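Local atomic coordinates of outer membrane protein SusF (Bacteroides thetaiotaomicron, PDB entry 4FE9), a protein that binds starch at the cell surface through carbohydrate-binding modules, before the starch is carried into the periplasm for degradation. Residues Phe299-Asn304 against Gly348-Tyr353; Asn304-Phe309 against Gly339-Val344. All coordinates share one frame; numbering follows the deposited sequence.

Contact 1: Phe299-Asn304 against Gly348-Tyr353. With EDO (1,2-ethanediol), chain J.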
loop_
_atom_site.group_PDB
_atom_site.type_symbol
_atom_site.label_atom_id
_atom_site.label_comp_id
_atom_site.label_asym_id
_atom_site.label_seq_id
_atom_site.Cartn_x
_atom_site.Cartn_y
_atom_site.Cartn_z
ATOM N N PHE A 299 -7.849 23.807 -4.535
ATOM C CA PHE A 299 -9.065 23.851 -5.330
ATOM C C PHE A 299 -10.255 24.175 -4.423
ATOM O O PHE A 299 -10.193 23.970 -3.203
ATOM C CB PHE A 299 -9.325 22.519 -6.035
ATOM C CG PHE A 299 -8.294 22.153 -7.061
ATOM C CD1 PHE A 299 -8.210 22.851 -8.276
ATOM C CD2 PHE A 299 -7.473 21.049 -6.864
ATOM C CE1 PHE A 299 -7.256 22.511 -9.228
ATOM C CE2 PHE A 299 -6.513 20.693 -7.820
ATOM C CZ PHE A 299 -6.458 21.377 -9.034
ATOM N N TYR A 300 -11.311 24.732 -5.023
ATOM C CA TYR A 300 -12.554 24.989 -4.290
ATOM C C TYR A 300 -13.507 23.904 -4.546
ATOM O O TYR A 300 -13.823 23.627 -5.692
ATOM C CB TYR A 300 -13.194 26.324 -4.680
ATOM C CG TYR A 300 -14.361 26.677 -3.766
ATOM C CD1 TYR A 300 -14.134 26.999 -2.413
ATOM C CD2 TYR A 300 -15.653 26.456 -4.165
ATOM C CE1 TYR A 300 -15.181 27.191 -1.526
ATOM C CE2 TYR A 300 -16.723 26.631 -3.269
ATOM C CZ TYR A 300 -16.466 26.986 -1.949
ATOM O OH TYR A 300 -17.507 27.183 -1.053
ATOM N N PHE A 301 -14.040 23.305 -3.476
ATOM C CA PHE A 301 -15.154 22.344 -3.652
ATOM C C PHE A 301 -16.415 22.814 -2.907
ATOM O O PHE A 301 -16.345 23.224 -1.741
ATOM C CB PHE A 301 -14.755 20.943 -3.197
ATOM C CG PHE A 301 -13.581 20.367 -3.945
ATOM C CD1 PHE A 301 -13.765 19.671 -5.146
ATOM C CD2 PHE A 301 -12.308 20.490 -3.443
ATOM C CE1 PHE A 301 -12.660 19.101 -5.833
ATOM C CE2 PHE A 301 -11.201 19.918 -4.117
ATOM C CZ PHE A 301 -11.398 19.206 -5.294
ATOM N N ALA A 302 -17.490 22.941 -3.657
ATOM C CA ALA A 302 -18.863 22.997 -3.107
ATOM C C ALA A 302 -19.241 21.674 -2.432
ATOM O O ALA A 302 -18.546 20.658 -2.584
ATOM C CB ALA A 302 -19.835 23.297 -4.211
ATOM N N ALA A 303 -20.398 21.648 -1.776
ATOM C CA ALA A 303 -20.919 20.395 -1.245
ATOM C C ALA A 303 -21.592 19.632 -2.368
ATOM O O ALA A 303 -22.144 20.242 -3.263
ATOM C CB ALA A 303 -21.889 20.665 -0.091
ATOM N N ASN A 304 -21.236 18.349 -2.491
ATOM C CA ASN A 304 -21.802 17.472 -3.532
ATOM C C ASN A 304 -21.181 17.585 -4.918
ATOM O O ASN A 304 -21.657 16.964 -5.869
ATOM C CB ASN A 304 -23.320 17.640 -3.624
ATOM C CG ASN A 304 -24.033 17.286 -2.314
ATOM O OD1 ASN A 304 -23.407 16.857 -1.330
ATOM N ND2 ASN A 304 -25.325 17.536 -2.274
ATOM N N GLY A 348 -15.595 23.881 0.573
ATOM C CA GLY A 348 -14.402 24.587 1.067
ATOM C C GLY A 348 -13.213 24.514 0.116
ATOM O O GLY A 348 -13.306 23.933 -0.972
ATOM N N TRP A 349 -12.167 25.270 0.455
ATOM C CA TRP A 349 -10.852 25.151 -0.177
ATOM C C TRP A 349 -10.101 23.997 0.438
ATOM O O TRP A 349 -9.972 23.923 1.660
ATOM C CB TRP A 349 -10.044 26.462 0.006
ATOM C CG TRP A 349 -10.560 27.617 -0.867
ATOM C CD1 TRP A 349 -11.468 28.580 -0.511
ATOM C CD2 TRP A 349 -10.234 27.872 -2.243
ATOM N NE1 TRP A 349 -11.812 29.339 -1.617
ATOM C CE2 TRP A 349 -10.975 29.005 -2.649
ATOM C CE3 TRP A 349 -9.342 27.287 -3.151
ATOM C CZ2 TRP A 349 -10.889 29.531 -3.935
ATOM C CZ3 TRP A 349 -9.234 27.830 -4.414
ATOM C CH2 TRP A 349 -10.008 28.940 -4.800
ATOM N N TYR A 350 -9.515 23.150 -0.414
ATOM C CA TYR A 350 -8.710 22.015 0.050
ATOM C C TYR A 350 -7.400 21.917 -0.741
ATOM O O TYR A 350 -7.384 22.154 -1.934
ATOM C CB TYR A 350 -9.503 20.716 -0.134
ATOM C CG TYR A 350 -10.788 20.657 0.700
ATOM C CD1 TYR A 350 -10.739 20.459 2.064
ATOM C CD2 TYR A 350 -12.029 20.808 0.109
ATOM C CE1 TYR A 350 -11.900 20.426 2.828
ATOM C CE2 TYR A 350 -13.197 20.754 0.863
ATOM C CZ TYR A 350 -13.120 20.546 2.216
ATOM O OH TYR A 350 -14.283 20.515 2.982
ATOM N N LEU A 351 -6.319 21.613 -0.051
ATOM C CA LEU A 351 -5.124 21.032 -0.680
ATOM C C LEU A 351 -5.375 19.573 -1.041
ATOM O O LEU A 351 -5.552 18.720 -0.148
ATOM C CB LEU A 351 -3.899 21.133 0.253
ATOM C CG LEU A 351 -2.560 20.631 -0.372
ATOM C CD1 LEU A 351 -1.352 21.407 0.123
ATOM C CD2 LEU A 351 -2.350 19.182 -0.156
ATOM N N VAL A 352 -5.512 19.309 -2.339
ATOM C CA VAL A 352 -5.672 17.969 -2.828
ATOM C C VAL A 352 -4.299 17.351 -3.151
ATOM O O VAL A 352 -3.484 17.957 -3.871
ATOM C CB VAL A 352 -6.521 17.969 -4.079
ATOM C CG1 VAL A 352 -6.619 16.582 -4.645
ATOM C CG2 VAL A 352 -7.946 18.514 -3.759
ATOM N N TYR A 353 -4.028 16.181 -2.587
ATOM C CA TYR A 353 -2.783 15.459 -2.831
ATOM C C TYR A 353 -3.069 14.082 -3.436
ATOM O O TYR A 353 -3.908 13.343 -2.914
ATOM C CB TYR A 353 -2.031 15.318 -1.520
ATOM C CG TYR A 353 -0.846 14.390 -1.560
ATOM C CD1 TYR A 353 -0.999 13.029 -1.349
ATOM C CD2 TYR A 353 0.443 14.889 -1.701
ATOM C CE1 TYR A 353 0.104 12.177 -1.296
ATOM C CE2 TYR A 353 1.540 14.062 -1.642
ATOM C CZ TYR A 353 1.363 12.699 -1.462
ATOM O OH TYR A 353 2.458 11.866 -1.441
HETATM C C1 EDO J . -22.604 23.303 -1.488
HETATM O O1 EDO J . -21.624 24.170 -0.866
HETATM C C2 EDO J . -22.900 23.796 -2.901
HETATM O O2 EDO J . -23.585 22.794 -3.661
#
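The carbonyl oxygen of F299 is gripped twice by the neighbouring strand: Y350 N donates to it at 3.0 Å, and W349 CA adds a weaker CH···O contact at 3.3 Å. F299 N returns a bond to Y350 O, and F301 and G348 form a second reciprocal pair, with F301 N 2.7 Å from G348 O, so 299-301 and 348-353 run as an antiparallel ladder. Between these hydrogen-bonded pairs sits the non-hydrogen-bonded pair Y300-W349. The backbone of Y300 sets CB over the six-membered ring of W349, 3.9 Å from its centroid; with CG anti to the backbone N (chi1 -171°), the tyrosine ring turns its edge to the face of the five-membered ring of W349 in a T-shaped stack, planes at 61°. W349 NE1 is bound by T396 O, and F401 meets the indole edge-to-face. Replacing W349 with an alanine would probably strip Y300 of its aromatic floor and leave T396 O without its indole donor. Glycine suits position 348, because a CB at its backbone angles would jam against the preceding carbonyl oxygen. On the other face V352 CG2 reaches the edge of the F301 ring, 3.6 Å from CE2, and F301 CD2 meets Y350 CD2. One face therefore feeds an apolar core, whereas the Y300-W349 face offers aromatic surface and an N-H donor to module 3, joining two carbohydrate-binding modules.

Contact 2: Asn304-Phe309 against Gly339-Val344. With GLC (alpha-D-glucopyranose), chain C; GLC (alpha-D-glucopyranose), chain B.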
loop_
_atom_site.group_PDB
_atom_site.type_symbol
_atom_site.label_atom_id
_atom_site.label_comp_id
_atom_site.label_asym_id
_atom_site.label_seq_id
_atom_site.Cartn_x
_atom_site.Cartn_y
_atom_site.Cartn_z
ATOM N N ASN A 304 -21.236 18.349 -2.491
ATOM C CA ASN A 304 -21.802 17.472 -3.532
ATOM C C ASN A 304 -21.181 17.585 -4.918
ATOM O O ASN A 304 -21.657 16.964 -5.869
ATOM C CB ASN A 304 -23.320 17.640 -3.624
ATOM C CG ASN A 304 -24.033 17.286 -2.314
ATOM O OD1 ASN A 304 -23.407 16.857 -1.330
ATOM N ND2 ASN A 304 -25.325 17.536 -2.274
ATOM N N ASP A 305 -20.146 18.405 -5.047
ATOM C CA ASP A 305 -19.265 18.330 -6.223
ATOM C C ASP A 305 -18.719 16.901 -6.380
ATOM O O ASP A 305 -18.320 16.287 -5.409
ATOM C CB ASP A 305 -18.103 19.322 -6.065
ATOM C CG ASP A 305 -18.507 20.783 -6.433
ATOM O OD1 ASP A 305 -19.522 20.956 -7.179
ATOM O OD2 ASP A 305 -17.789 21.749 -5.989
ATOM N N GLN A 306 -18.753 16.372 -7.598
ATOM C CA GLN A 306 -18.057 15.106 -7.897
ATOM C C GLN A 306 -16.871 15.357 -8.802
ATOM O O GLN A 306 -16.948 16.184 -9.688
ATOM C CB GLN A 306 -19.009 14.114 -8.559
ATOM C CG GLN A 306 -20.131 13.647 -7.611
ATOM C CD GLN A 306 -21.198 12.855 -8.312
ATOM O OE1 GLN A 306 -20.918 11.862 -8.978
ATOM N NE2 GLN A 306 -22.437 13.239 -8.102
ATOM N N VAL A 307 -15.776 14.643 -8.564
ATOM C CA VAL A 307 -14.575 14.772 -9.403
ATOM C C VAL A 307 -13.964 13.434 -9.788
ATOM O O VAL A 307 -14.111 12.436 -9.065
ATOM C CB VAL A 307 -13.489 15.625 -8.707
ATOM C CG1 VAL A 307 -13.977 17.085 -8.517
ATOM C CG2 VAL A 307 -13.092 15.016 -7.410
ATOM N N LYS A 308 -13.178 13.443 -10.869
ATOM C CA LYS A 308 -12.292 12.309 -11.210
ATOM C C LYS A 308 -10.938 12.852 -11.747
ATOM O O LYS A 308 -10.830 14.031 -12.079
ATOM C CB LYS A 308 -12.939 11.432 -12.278
ATOM C CG LYS A 308 -13.950 10.453 -11.739
ATOM C CD LYS A 308 -14.432 9.549 -12.799
ATOM C CE LYS A 308 -13.790 8.195 -12.684
ATOM N NZ LYS A 308 -14.493 7.196 -13.536
ATOM N N PHE A 309 -9.939 11.987 -11.825
ATOM C CA PHE A 309 -8.579 12.383 -12.188
ATOM C C PHE A 309 -8.137 11.554 -13.367
ATOM O O PHE A 309 -8.627 10.447 -13.556
ATOM C CB PHE A 309 -7.619 12.157 -11.012
ATOM C CG PHE A 309 -7.968 12.938 -9.796
ATOM C CD1 PHE A 309 -8.807 12.398 -8.823
ATOM C CD2 PHE A 309 -7.456 14.213 -9.604
ATOM C CE1 PHE A 309 -9.144 13.131 -7.683
ATOM C CE2 PHE A 309 -7.846 14.986 -8.498
ATOM C CZ PHE A 309 -8.687 14.429 -7.532
ATOM N N GLY A 339 -20.878 6.119 -7.354
ATOM C CA GLY A 339 -20.690 5.410 -8.620
ATOM C C GLY A 339 -19.251 5.472 -9.134
ATOM O O GLY A 339 -19.018 5.563 -10.341
ATOM N N GLY A 340 -18.285 5.459 -8.213
ATOM C CA GLY A 340 -16.864 5.446 -8.588
ATOM C C GLY A 340 -16.292 6.845 -8.767
ATOM O O GLY A 340 -15.080 7.014 -8.889
ATOM N N ASN A 341 -17.176 7.849 -8.804
ATOM C CA ASN A 341 -16.771 9.242 -8.686
ATOM C C ASN A 341 -16.364 9.519 -7.280
ATOM O O ASN A 341 -16.922 8.940 -6.349
ATOM C CB ASN A 341 -17.934 10.166 -9.028
ATOM C CG ASN A 341 -18.310 10.124 -10.480
ATOM O OD1 ASN A 341 -17.605 9.551 -11.307
ATOM N ND2 ASN A 341 -19.376 10.833 -10.823
ATOM N N LEU A 342 -15.475 10.493 -7.099
ATOM C CA LEU A 342 -15.201 11.007 -5.783
ATOM C C LEU A 342 -16.085 12.213 -5.454
ATOM O O LEU A 342 -16.057 13.247 -6.164
ATOM C CB LEU A 342 -13.733 11.372 -5.633
ATOM C CG LEU A 342 -13.356 11.932 -4.272
ATOM C CD1 LEU A 342 -13.518 10.889 -3.197
ATOM C CD2 LEU A 342 -11.952 12.493 -4.261
ATOM N N LYS A 343 -16.866 12.082 -4.386
ATOM C CA LYS A 343 -17.832 13.110 -4.008
ATOM C C LYS A 343 -17.352 13.855 -2.781
ATOM O O LYS A 343 -16.930 13.253 -1.793
ATOM C CB LYS A 343 -19.220 12.495 -3.755
ATOM C CG LYS A 343 -20.225 13.450 -3.050
ATOM C CD LYS A 343 -21.674 13.054 -3.357
ATOM C CE LYS A 343 -22.581 13.295 -2.152
ATOM N NZ LYS A 343 -23.845 12.469 -2.237
ATOM N N VAL A 344 -17.321 15.172 -2.880
ATOM C CA VAL A 344 -16.910 15.968 -1.771
ATOM C C VAL A 344 -18.175 16.477 -1.062
ATOM O O VAL A 344 -19.102 16.953 -1.720
ATOM C CB VAL A 344 -16.054 17.184 -2.240
ATOM C CG1 VAL A 344 -15.576 17.967 -1.047
ATOM C CG2 VAL A 344 -14.863 16.699 -3.084
HETATM C C1 GLC C . -18.127 10.812 -16.167
HETATM C C2 GLC C . -18.709 10.670 -14.778
HETATM C C3 GLC C . -20.214 10.359 -14.844
HETATM C C4 GLC C . -20.945 11.391 -15.675
HETATM C C5 GLC C . -20.301 11.420 -17.059
HETATM C C6 GLC C . -20.931 12.491 -17.941
HETATM O O2 GLC C . -18.059 9.559 -14.178
HETATM O O3 GLC C . -20.760 10.322 -13.524
HETATM O O4 GLC C . -22.328 11.010 -15.779
HETATM O O5 GLC C . -18.912 11.726 -16.946
HETATM O O6 GLC C . -20.502 12.272 -19.284
HETATM C C1 GLC B . -15.405 7.296 -18.962
HETATM C C2 GLC B . -15.050 7.558 -17.503
HETATM C C3 GLC B . -16.260 8.019 -16.721
HETATM C C4 GLC B . -16.880 9.228 -17.395
HETATM C C5 GLC B . -17.179 8.912 -18.838
HETATM C C6 GLC B . -17.745 10.133 -19.555
HETATM O O2 GLC B . -14.564 6.359 -16.927
HETATM O O3 GLC B . -15.906 8.346 -15.371
HETATM O O4 GLC B . -18.101 9.531 -16.773
HETATM O O5 GLC B . -16.001 8.467 -19.521
HETATM O O6 GLC B . -18.012 9.755 -20.905
#
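The glycan pocket of carbohydrate-binding module 2 rests on this antiparallel strand pair of its Ig-like fold, with K308 and N341 on adjacent strands both reaching bound glucose. The N341 amide meets two neighbouring hydroxyls of one glucose: OD1 accepts from GLC (chain C) O2 at 2.9 Å, and ND2 donates to GLC (chain C) O3 at 3.1 Å. Asparagine suits the place because its amide joins an acceptor and a donor in one flat group, matching the adjacent O2 and O3. Its other amide hydrogen goes to Q306 OE1, 2.6 Å from N341 ND2 and nearly straight at 173°. That acceptor lies in the N341 amide plane although the two amides are turned 51° apart, so Q306, a second-shell residue extended beyond CG, probably helps fix which end of N341 is the donor. W272 packs against both side chains. K308 passes across N341, roughly perpendicular to it, and its chain, bent at chi3 (103°), brings NZ to 2.6 Å from GLC (chain B) O3. D318 forms a salt bridge with the same ammonium, which probably steadies its charge and aim. Below the sugars the ladder is held by V307 N to L342 O and L342 N to V307 O, and by V344 N to D305 O. V307 and L342 run alongside each other into the apolar interior, where V307 CG2 comes 4.1 Å from L342 CB.

Overall arrangement
Both contacts lie in carbohydrate-binding module 2, their centres 11 Å apart, and belong to one antiparallel sheet. Along the chain they are nested: strand 294-301 leads through N304, which they share, into 306-310, and strand 341-343 leads into 348-357, so contact 2 sits inside the loop closed by contact 1. Across the sheet, strands 264-267 and 283-287 come between the two pairs, yet their inner faces meet: F301 CE1 touches V307 CG1 at 3.6 Å, and V352 packs on F309. A common apolar core thus ties the glycan-binding pair 304-309/339-344 to the pair 299-304/348-353, which in turn abuts module 3.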